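Side-chain contacts in 457aa long hypothetical protein (Pyrococcus horikoshii, PDB 2CSU), which is of unknown function but has the make-up of the succinyl-CoA ligase family, a Rossmann-type CoA-binding domain followed by two flavodoxin-like ligase domains: residues 103-106 and 107-110; 114-117 and 118-122; 183-187 and 188-192; 215-218 and 219-223. One frame throughout, in Å; residues are numbered along the deposited sequence.

Contact 1: 103-106 and 107-110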
loop_
_atom_site.group_PDB
_atom_site.type_symbol
_atom_site.label_atom_id
_atom_site.label_comp_id
_atom_site.label_asym_id
_atom_site.label_seq_id
_atom_site.Cartn_x
_atom_site.Cartn_y
_atom_site.Cartn_z
ATOM N N GLY A 103 31.517 17.574 -1.362
ATOM C CA GLY A 103 32.899 17.387 -0.949
ATOM C C GLY A 103 33.405 18.308 0.148
ATOM O O GLY A 103 32.646 19.082 0.732
ATOM N N GLU A 104 34.708 18.232 0.409
ATOM C CA GLU A 104 35.343 19.036 1.447
ATOM C C GLU A 104 35.232 20.534 1.199
ATOM O O GLU A 104 35.050 21.311 2.131
ATOM C CB GLU A 104 36.817 18.638 1.594
ATOM C CG GLU A 104 37.611 18.601 0.286
ATOM C CD GLU A 104 39.120 18.730 0.508
ATOM O OE1 GLU A 104 39.805 17.684 0.545
ATOM O OE2 GLU A 104 39.624 19.868 0.642
ATOM N N GLU A 105 35.342 20.940 -0.059
ATOM C CA GLU A 105 35.243 22.352 -0.398
ATOM C C GLU A 105 33.809 22.848 -0.168
ATOM O O GLU A 105 33.589 23.964 0.315
ATOM C CB GLU A 105 35.669 22.569 -1.851
ATOM C CG GLU A 105 35.979 24.007 -2.213
ATOM C CD GLU A 105 34.803 24.711 -2.848
ATOM O OE1 GLU A 105 34.126 24.082 -3.687
ATOM O OE2 GLU A 105 34.560 25.891 -2.513
ATOM N N GLY A 106 32.836 22.008 -0.505
ATOM C CA GLY A 106 31.454 22.392 -0.299
ATOM C C GLY A 106 31.157 22.498 1.182
ATOM O O GLY A 106 30.374 23.354 1.610
ATOM N N LYS A 107 31.784 21.625 1.968
ATOM C CA LYS A 107 31.591 21.613 3.413
ATOM C C LYS A 107 32.073 22.919 4.021
ATOM O O LYS A 107 31.394 23.517 4.853
ATOM C CB LYS A 107 32.350 20.443 4.058
ATOM C CG LYS A 107 31.624 19.102 4.015
ATOM C CD LYS A 107 32.516 17.966 4.551
ATOM C CE LYS A 107 31.796 16.610 4.568
ATOM N NZ LYS A 107 31.481 16.087 3.200
ATOM N N ARG A 108 33.252 23.360 3.598
ATOM C CA ARG A 108 33.834 24.596 4.101
ATOM C C ARG A 108 32.930 25.782 3.808
ATOM O O ARG A 108 32.696 26.624 4.680
ATOM C CB ARG A 108 35.224 24.811 3.487
ATOM C CG ARG A 108 35.878 26.130 3.859
ATOM C CD ARG A 108 37.392 26.078 3.673
ATOM N NE ARG A 108 37.790 25.907 2.279
ATOM C CZ ARG A 108 37.685 26.849 1.347
ATOM N NH1 ARG A 108 37.195 28.044 1.649
ATOM N NH2 ARG A 108 38.074 26.593 0.107
ATOM N N GLU A 109 32.414 25.854 2.588
ATOM C CA GLU A 109 31.527 26.951 2.234
ATOM C C GLU A 109 30.291 26.857 3.114
ATOM O O GLU A 109 29.759 27.866 3.586
ATOM C CB GLU A 109 31.093 26.855 0.781
ATOM C CG GLU A 109 32.180 27.117 -0.221
ATOM C CD GLU A 109 31.616 27.370 -1.594
ATOM O OE1 GLU A 109 32.327 27.122 -2.590
ATOM O OE2 GLU A 109 30.457 27.831 -1.676
ATOM N N GLU A 110 29.850 25.623 3.330
ATOM C CA GLU A 110 28.674 25.368 4.134
ATOM C C GLU A 110 28.868 25.908 5.537
ATOM O O GLU A 110 27.993 26.596 6.066
ATOM C CB GLU A 110 28.372 23.866 4.162
ATOM C CG GLU A 110 27.141 23.500 4.962
ATOM C CD GLU A 110 26.581 22.162 4.561
ATOM O OE1 GLU A 110 26.028 22.070 3.452
ATOM O OE2 GLU A 110 26.697 21.198 5.341
HETATM O O HOH W 1 38.617 22.750 1.662
#
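Gly-103 O and Lys-107 N begin the i to i+4 bonding of helix 104-120 at 3.0 Å, and three further backbone bonds of the same spacing follow, from Arg-108, Glu-109 and Glu-110. The phi of 142° at Gly-103, the N-cap position, would push a CB against the preceding carbonyl oxygen. Across the first turn two carboxylates meet: Glu-105 OE2 lies 2.6 Å from Glu-109 OE1, with their planes turned 59° apart. Two acid oxygens this close suggest that one group holds a proton; the salt bridge from Lys-74 to Glu-109 OE1 probably eases the crowding of charge as well. The bend at chi2 (-96°) swings the Glu-105 carboxylate along the helix to reach its partner. Arg-108 comes near the same residue, NH2 standing 4.1 Å from Glu-105 CG, but no N-H points at the carboxylate. A water instead links Arg-108 NE, weakly and in the guanidinium plane, with Glu-104 OE2. Lys-107 CG, beside its own backbone N, rests 3.4 Å from Gly-103 O, while Glu-110 leaves the turn for Asn-184 and the Gly-100 amide. These are the first two turns of the helix in a beta-alpha-beta unit of the Rossmann-type domain, between strands 91-94 and 123-125.

Contact 2: 114-117 and 118-122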
loop_
_atom_site.group_PDB
_atom_site.type_symbol
_atom_site.label_atom_id
_atom_site.label_comp_id
_atom_site.label_asym_id
_atom_site.label_seq_id
_atom_site.Cartn_x
_atom_site.Cartn_y
_atom_site.Cartn_z
ATOM N N VAL A 114 26.878 28.912 7.848
ATOM C CA VAL A 114 26.384 28.784 9.215
ATOM C C VAL A 114 27.011 29.859 10.097
ATOM O O VAL A 114 26.334 30.482 10.921
ATOM C CB VAL A 114 26.691 27.378 9.759
ATOM C CG1 VAL A 114 26.287 27.268 11.223
ATOM C CG2 VAL A 114 25.939 26.347 8.924
ATOM N N GLU A 115 28.305 30.086 9.902
ATOM C CA GLU A 115 29.024 31.103 10.652
ATOM C C GLU A 115 28.369 32.473 10.416
ATOM O O GLU A 115 28.193 33.264 11.346
ATOM C CB GLU A 115 30.497 31.140 10.212
ATOM C CG GLU A 115 31.324 32.214 10.925
ATOM C CD GLU A 115 32.822 31.989 10.794
ATOM O OE1 GLU A 115 33.442 32.530 9.849
ATOM O OE2 GLU A 115 33.375 31.257 11.642
ATOM N N ILE A 116 28.010 32.753 9.168
ATOM C CA ILE A 116 27.373 34.024 8.863
ATOM C C ILE A 116 26.028 34.105 9.566
ATOM O O ILE A 116 25.673 35.139 10.126
ATOM C CB ILE A 116 27.157 34.208 7.347
ATOM C CG1 ILE A 116 28.502 34.422 6.649
ATOM C CG2 ILE A 116 26.235 35.392 7.089
ATOM C CD1 ILE A 116 28.390 34.656 5.136
ATOM N N ALA A 117 25.281 33.007 9.554
ATOM C CA ALA A 117 23.975 33.002 10.198
ATOM C C ALA A 117 24.091 33.307 11.679
ATOM O O ALA A 117 23.372 34.153 12.190
ATOM C CB ALA A 117 23.280 31.661 9.992
ATOM N N HIS A 118 24.995 32.620 12.366
ATOM C CA HIS A 118 25.167 32.835 13.799
ATOM C C HIS A 118 25.515 34.286 14.124
ATOM O O HIS A 118 25.107 34.811 15.160
ATOM C CB HIS A 118 26.242 31.884 14.354
ATOM C CG HIS A 118 25.845 30.438 14.306
ATOM N ND1 HIS A 118 24.654 30.007 13.765
ATOM C CD2 HIS A 118 26.488 29.322 14.732
ATOM C CE1 HIS A 118 24.575 28.690 13.860
ATOM N NE2 HIS A 118 25.676 28.251 14.444
ATOM N N LYS A 119 26.259 34.934 13.236
ATOM C CA LYS A 119 26.633 36.324 13.437
ATOM C C LYS A 119 25.408 37.236 13.439
ATOM O O LYS A 119 25.315 38.161 14.249
ATOM C CB LYS A 119 27.580 36.798 12.333
ATOM C CG LYS A 119 27.722 38.313 12.310
ATOM C CD LYS A 119 28.629 38.819 11.199
ATOM C CE LYS A 119 28.755 40.339 11.284
ATOM N NZ LYS A 119 29.773 40.898 10.350
ATOM N N TYR A 120 24.482 36.986 12.517
ATOM C CA TYR A 120 23.282 37.807 12.414
ATOM C C TYR A 120 22.148 37.296 13.281
ATOM O O TYR A 120 21.073 37.894 13.323
ATOM C CB TYR A 120 22.832 37.885 10.954
ATOM C CG TYR A 120 23.693 38.801 10.104
ATOM C CD1 TYR A 120 23.535 40.183 10.162
ATOM C CD2 TYR A 120 24.662 38.286 9.243
ATOM C CE1 TYR A 120 24.309 41.031 9.384
ATOM C CE2 TYR A 120 25.449 39.135 8.454
ATOM C CZ TYR A 120 25.261 40.503 8.529
ATOM O OH TYR A 120 25.988 41.349 7.721
ATOM N N GLY A 121 22.394 36.198 13.988
ATOM C CA GLY A 121 21.325 35.605 14.803
ATOM C C GLY A 121 20.268 34.883 13.954
ATOM O O GLY A 121 19.093 34.807 14.290
HETATM N N MSE A 122 20.710 34.364 12.805
HETATM C CA MSE A 122 19.777 33.655 11.952
HETATM C C MSE A 122 19.941 32.137 12.082
HETATM O O MSE A 122 20.991 31.611 12.435
HETATM C CB MSE A 122 20.028 34.107 10.509
HETATM C CG MSE A 122 20.306 35.609 10.412
HETATM SE SE MSE A 122 19.737 36.319 8.862
HETATM C CE MSE A 122 20.576 35.181 7.749
#
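Two first torsions set Val-114 beside His-118: CG1 of the valine points opposite the backbone N (chi1 175°), and the imidazole swings back beside its own N (chi1 -67°). The side chains then run the same way, with Val-114 CG1 3.4 Å from His-118 NE2. Val-114 O lies over one face of the ring, 3.2 Å above its plane and displaced toward the rim; this oxygen's bond is to the backbone N of His-118, nearly straight at 169°. Ile-116 and Tyr-120 form a second parallel pair. The methyl CG2 of Ile-116 meets the phenol at its edge, in plane, 3.9 Å from CD2 of Tyr-120. The helix ends in a Schellman motif: Met-122 N bonds to Ala-117 O at 2.7 Å from above the carbonyl plane, and Gly-121 N bonds weakly to His-118 O. Gly-121, the C-prime residue with positive phi, turns the chain so that Met-122 CB comes back to 4.1 Å from Ala-117 CB. Ile-116 packs on Leu-81 and Ile-82 of helix 74-87, Tyr-120 on Ile-82 and selenomethionine Met-122 on Leu-81. Val-114 and His-118 face the loop at Ala-186 and Asp-187, and the chain passes directly from the cap into strand 123-125.

Contact 3: 183-187 and 188-192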
loop_
_atom_site.group_PDB
_atom_site.type_symbol
_atom_site.label_atom_id
_atom_site.label_comp_id
_atom_site.label_asym_id
_atom_site.label_seq_id
_atom_site.Cartn_x
_atom_site.Cartn_y
_atom_site.Cartn_z
ATOM N N GLY A 183 17.633 18.495 4.353
ATOM C CA GLY A 183 18.720 18.372 3.390
ATOM C C GLY A 183 20.057 18.170 4.095
ATOM O O GLY A 183 20.238 17.259 4.893
ATOM N N ASN A 184 21.109 18.951 3.844
ATOM C CA ASN A 184 22.413 18.731 4.458
ATOM C C ASN A 184 22.392 18.900 5.977
ATOM O O ASN A 184 23.337 18.503 6.652
ATOM C CB ASN A 184 23.459 19.676 3.847
ATOM C CG ASN A 184 23.674 19.432 2.364
ATOM O OD1 ASN A 184 23.261 18.411 1.827
ATOM N ND2 ASN A 184 24.325 20.377 1.692
HETATM N N MSE A 185 21.314 19.492 6.500
HETATM C CA MSE A 185 21.113 19.731 7.925
HETATM C C MSE A 185 22.347 20.363 8.572
HETATM O O MSE A 185 22.920 19.855 9.527
HETATM C CB MSE A 185 20.807 18.389 8.583
HETATM C CG MSE A 185 20.478 18.523 10.069
HETATM SE SE MSE A 185 19.781 17.013 10.746
HETATM C CE MSE A 185 21.309 16.330 11.408
ATOM N N ALA A 186 22.775 21.500 7.994
ATOM C CA ALA A 186 23.980 22.158 8.486
ATOM C C ALA A 186 23.752 22.840 9.837
ATOM O O ALA A 186 24.585 22.807 10.735
ATOM C CB ALA A 186 24.412 23.196 7.448
ATOM N N ASP A 187 22.591 23.513 9.950
ATOM C CA ASP A 187 22.305 24.253 11.174
ATOM C C ASP A 187 21.234 23.558 12.021
ATOM O O ASP A 187 21.508 22.691 12.839
ATOM C CB ASP A 187 21.832 25.648 10.773
ATOM C CG ASP A 187 22.046 26.601 11.938
ATOM O OD1 ASP A 187 22.591 26.159 12.949
ATOM O OD2 ASP A 187 21.670 27.761 11.822
ATOM N N VAL A 188 19.977 24.010 11.836
ATOM C CA VAL A 188 18.872 23.383 12.548
ATOM C C VAL A 188 18.840 21.876 12.282
ATOM O O VAL A 188 18.917 21.416 11.151
ATOM C CB VAL A 188 17.575 24.029 12.060
ATOM C CG1 VAL A 188 16.377 23.367 12.740
ATOM C CG2 VAL A 188 17.576 25.516 12.373
ATOM N N ASP A 189 18.766 21.092 13.376
ATOM C CA ASP A 189 18.766 19.638 13.207
ATOM C C ASP A 189 17.541 18.979 13.843
ATOM O O ASP A 189 16.608 19.635 14.288
ATOM C CB ASP A 189 20.051 19.073 13.818
ATOM C CG ASP A 189 20.162 19.498 15.277
ATOM O OD1 ASP A 189 19.123 19.756 15.883
ATOM O OD2 ASP A 189 21.276 19.557 15.790
ATOM N N PHE A 190 17.582 17.648 13.845
ATOM C CA PHE A 190 16.507 16.847 14.420
ATOM C C PHE A 190 16.210 17.289 15.852
ATOM O O PHE A 190 15.054 17.569 16.205
ATOM C CB PHE A 190 16.887 15.360 14.463
ATOM C CG PHE A 190 16.921 14.693 13.122
ATOM C CD1 PHE A 190 15.780 14.639 12.329
ATOM C CD2 PHE A 190 18.091 14.091 12.663
ATOM C CE1 PHE A 190 15.800 13.994 11.093
ATOM C CE2 PHE A 190 18.126 13.448 11.437
ATOM C CZ PHE A 190 16.978 13.398 10.645
ATOM N N ALA A 191 17.260 17.347 16.671
ATOM C CA ALA A 191 17.122 17.714 18.080
ATOM C C ALA A 191 16.406 19.041 18.305
ATOM O O ALA A 191 15.467 19.124 19.092
ATOM C CB ALA A 191 18.488 17.764 18.734
ATOM N N GLU A 192 16.873 20.084 17.631
ATOM C CA GLU A 192 16.268 21.388 17.786
ATOM C C GLU A 192 14.827 21.351 17.305
ATOM O O GLU A 192 13.963 22.005 17.883
ATOM C CB GLU A 192 17.068 22.438 17.020
ATOM C CG GLU A 192 18.282 22.966 17.799
ATOM C CD GLU A 192 19.472 23.275 16.902
ATOM O OE1 GLU A 192 19.297 24.008 15.904
ATOM O OE2 GLU A 192 20.588 22.784 17.193
HETATM O O HOH W 2 19.881 22.973 8.813
#
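Met-185, a selenomethionine, crosses Phe-190 at about a right angle and sets its SE over one face of the ring, 4.3 Å from the centroid and 27° off the normal. The nearest ring atom is Phe-190 CD2, at 3.9 Å from SE. With CG opposite the backbone N (chi1 -176°) and chi2 also extended, the chain carries the selenium out to Asp-189 and the ring; the bend at chi3 turns only the CE methyl, which lies near Asp-189 CB and Phe-190 CD2. Met-185 crosses the aspartate obliquely, SE 3.7 Å from Asp-189 CB, while Met-185 CG rests 3.5 Å from Val-188 O. Asp-189 CG stands between its own N and carbonyl carbon, and this turns OD1 forward to the Glu-192 amide: the capping bond from Glu-192 N is 2.9 Å long and straight (179°). A water accepts the N-H of Asp-187 and may donate to Val-188 O, bridging the bend. The carboxylates of Asp-187 and Glu-192 both bond to Arg-123, which probably offsets their like charges; Asp-187 also accepts from the Ile-124 amide. Phe-190 is packed against Leu-208 and Ile-210 of strand 205-210. A Met-aromatic contact thus accompanies an aspartate N-cap where the loop after strand 175-181 enters helix 190-197 of the flavodoxin-like domain.

Contact 4: 215-218 and 219-223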
loop_
_atom_site.group_PDB
_atom_site.type_symbol
_atom_site.label_atom_id
_atom_site.label_comp_id
_atom_site.label_asym_id
_atom_site.label_seq_id
_atom_site.Cartn_x
_atom_site.Cartn_y
_atom_site.Cartn_z
ATOM N N ASN A 215 24.966 15.090 16.434
ATOM C CA ASN A 215 25.186 14.974 17.871
ATOM C C ASN A 215 24.275 13.911 18.491
ATOM O O ASN A 215 23.235 14.196 19.070
ATOM C CB ASN A 215 24.904 16.337 18.504
ATOM C CG ASN A 215 25.656 16.453 19.804
ATOM O OD1 ASN A 215 25.628 15.564 20.653
ATOM N ND2 ASN A 215 26.351 17.592 19.958
ATOM N N GLY A 216 24.686 12.641 18.317
ATOM C CA GLY A 216 23.875 11.540 18.825
ATOM C C GLY A 216 23.509 11.733 20.298
ATOM O O GLY A 216 22.449 11.331 20.759
ATOM N N LYS A 217 24.417 12.343 21.049
ATOM C CA LYS A 217 24.211 12.581 22.474
ATOM C C LYS A 217 23.038 13.526 22.723
ATOM O O LYS A 217 22.155 13.231 23.528
ATOM C CB LYS A 217 25.483 13.172 23.087
ATOM C CG LYS A 217 25.361 13.616 24.542
ATOM C CD LYS A 217 25.150 12.442 25.497
ATOM C CE LYS A 217 24.655 12.899 26.855
ATOM N NZ LYS A 217 23.171 12.991 26.860
ATOM N N LYS A 218 23.049 14.671 22.041
ATOM C CA LYS A 218 21.994 15.672 22.185
ATOM C C LYS A 218 20.649 15.111 21.706
ATOM O O LYS A 218 19.608 15.329 22.330
ATOM C CB LYS A 218 22.357 16.920 21.376
ATOM C CG LYS A 218 21.329 18.033 21.450
ATOM C CD LYS A 218 21.702 19.189 20.522
ATOM C CE LYS A 218 20.678 20.328 20.589
ATOM N NZ LYS A 218 21.002 21.419 19.624
ATOM N N PHE A 219 20.692 14.378 20.599
ATOM C CA PHE A 219 19.504 13.771 20.017
ATOM C C PHE A 219 18.803 12.848 21.013
ATOM O O PHE A 219 17.604 12.990 21.286
ATOM C CB PHE A 219 19.897 12.977 18.765
ATOM C CG PHE A 219 18.730 12.371 18.030
ATOM C CD1 PHE A 219 18.274 12.934 16.836
ATOM C CD2 PHE A 219 18.089 11.232 18.526
ATOM C CE1 PHE A 219 17.195 12.365 16.143
ATOM C CE2 PHE A 219 17.002 10.655 17.837
ATOM C CZ PHE A 219 16.560 11.229 16.642
HETATM N N MSE A 220 19.556 11.899 21.562
HETATM C CA MSE A 220 18.981 10.951 22.504
HETATM C C MSE A 220 18.397 11.591 23.763
HETATM O O MSE A 220 17.314 11.208 24.209
HETATM C CB MSE A 220 20.018 9.887 22.884
HETATM C CG MSE A 220 20.218 8.810 21.815
HETATM SE SE MSE A 220 18.809 8.646 20.674
HETATM C CE MSE A 220 19.562 7.837 19.330
ATOM N N GLU A 221 19.092 12.571 24.329
ATOM C CA GLU A 221 18.596 13.213 25.536
ATOM C C GLU A 221 17.370 14.076 25.251
ATOM O O GLU A 221 16.490 14.202 26.094
ATOM C CB GLU A 221 19.696 14.046 26.199
ATOM C CG GLU A 221 19.313 14.556 27.587
ATOM C CD GLU A 221 18.869 13.436 28.538
ATOM O OE1 GLU A 221 19.677 12.517 28.820
ATOM O OE2 GLU A 221 17.705 13.481 29.006
ATOM N N VAL A 222 17.313 14.673 24.065
ATOM C CA VAL A 222 16.152 15.478 23.690
ATOM C C VAL A 222 14.987 14.508 23.456
ATOM O O VAL A 222 13.873 14.731 23.913
ATOM C CB VAL A 222 16.425 16.298 22.399
ATOM C CG1 VAL A 222 15.121 16.626 21.698
ATOM C CG2 VAL A 222 17.161 17.599 22.752
ATOM N N ALA A 223 15.262 13.420 22.750
ATOM C CA ALA A 223 14.241 12.418 22.461
ATOM C C ALA A 223 13.670 11.817 23.741
ATOM O O ALA A 223 12.458 11.626 23.854
ATOM C CB ALA A 223 14.827 11.306 21.587
#
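Phe-219 N meets the main-chain oxygen of Asn-215 at 3.0 Å, nearly along the C=O axis, in the first turn of helix 216-229. The side chain of the same asparagine takes a second backbone N-H, Lys-218 N reaching Asn-215 OD1 at 3.1 Å. This donor comes from above the amide plane, 48° out of it, and not onto a lone pair, though its own N-H is fairly straight (161°). Asn-215 is therefore the N-cap, its side chain engaging an amide that has no helical carbonyl partner one turn back. Met-220, Glu-221 and Val-222 continue the i to i+4 bonds to Gly-216, Lys-217 and Lys-218. The helix connects strands 205-210 and 232-236 in a beta-alpha-beta unit of the flavodoxin-like domain.

Along its outer side Lys-217 and Glu-221 run side by side in the same direction. Bends at chi2 (67°) and chi4 fold the lysine back so that NZ lies 3.7 Å from Glu-221 CB; its distance of 4.0 Å to Glu-221 OE1 exceeds a salt bridge, leaving a loose attraction of charges. Lys-218 stays fully extended and carries its ammonium to a salt bridge with Glu-192. Val-222 turns its CG2 methyl onto the lysine's carbonyl, 3.4 Å from Lys-218 O. Selenomethionine Met-220 lays CG 3.5 Å from Gly-216 O before its end leaves for Ala-264 and Phe-265 of helix 258-267. Phe-219 leads away on the inner side, onto Leu-208 and Ile-210 of strand 205-210 and Met-194 of helix 190-197.

From the N terminus the four contacts follow in series, none nested or crossing; each is local, between residues a few places apart, and only contact 3 closes a loop. Contacts 1 and 2 form the start and the end of one helix, 104-120, with centres about 17 Å apart. Contact 3 turns the loop after strand 175-181 into helix 190-197 and touches both of them, by a probable hydrogen bond at contact 1 and by packing at contact 2, tying the Rossmann-type domain to the flavodoxin-like one. Contact 4 opens helix 216-229 in that second domain. It joins contact 3 through the Glu-192 to Lys-218 salt bridge and the packing of Phe-190 on Phe-219, but touches neither contact 1 nor contact 2.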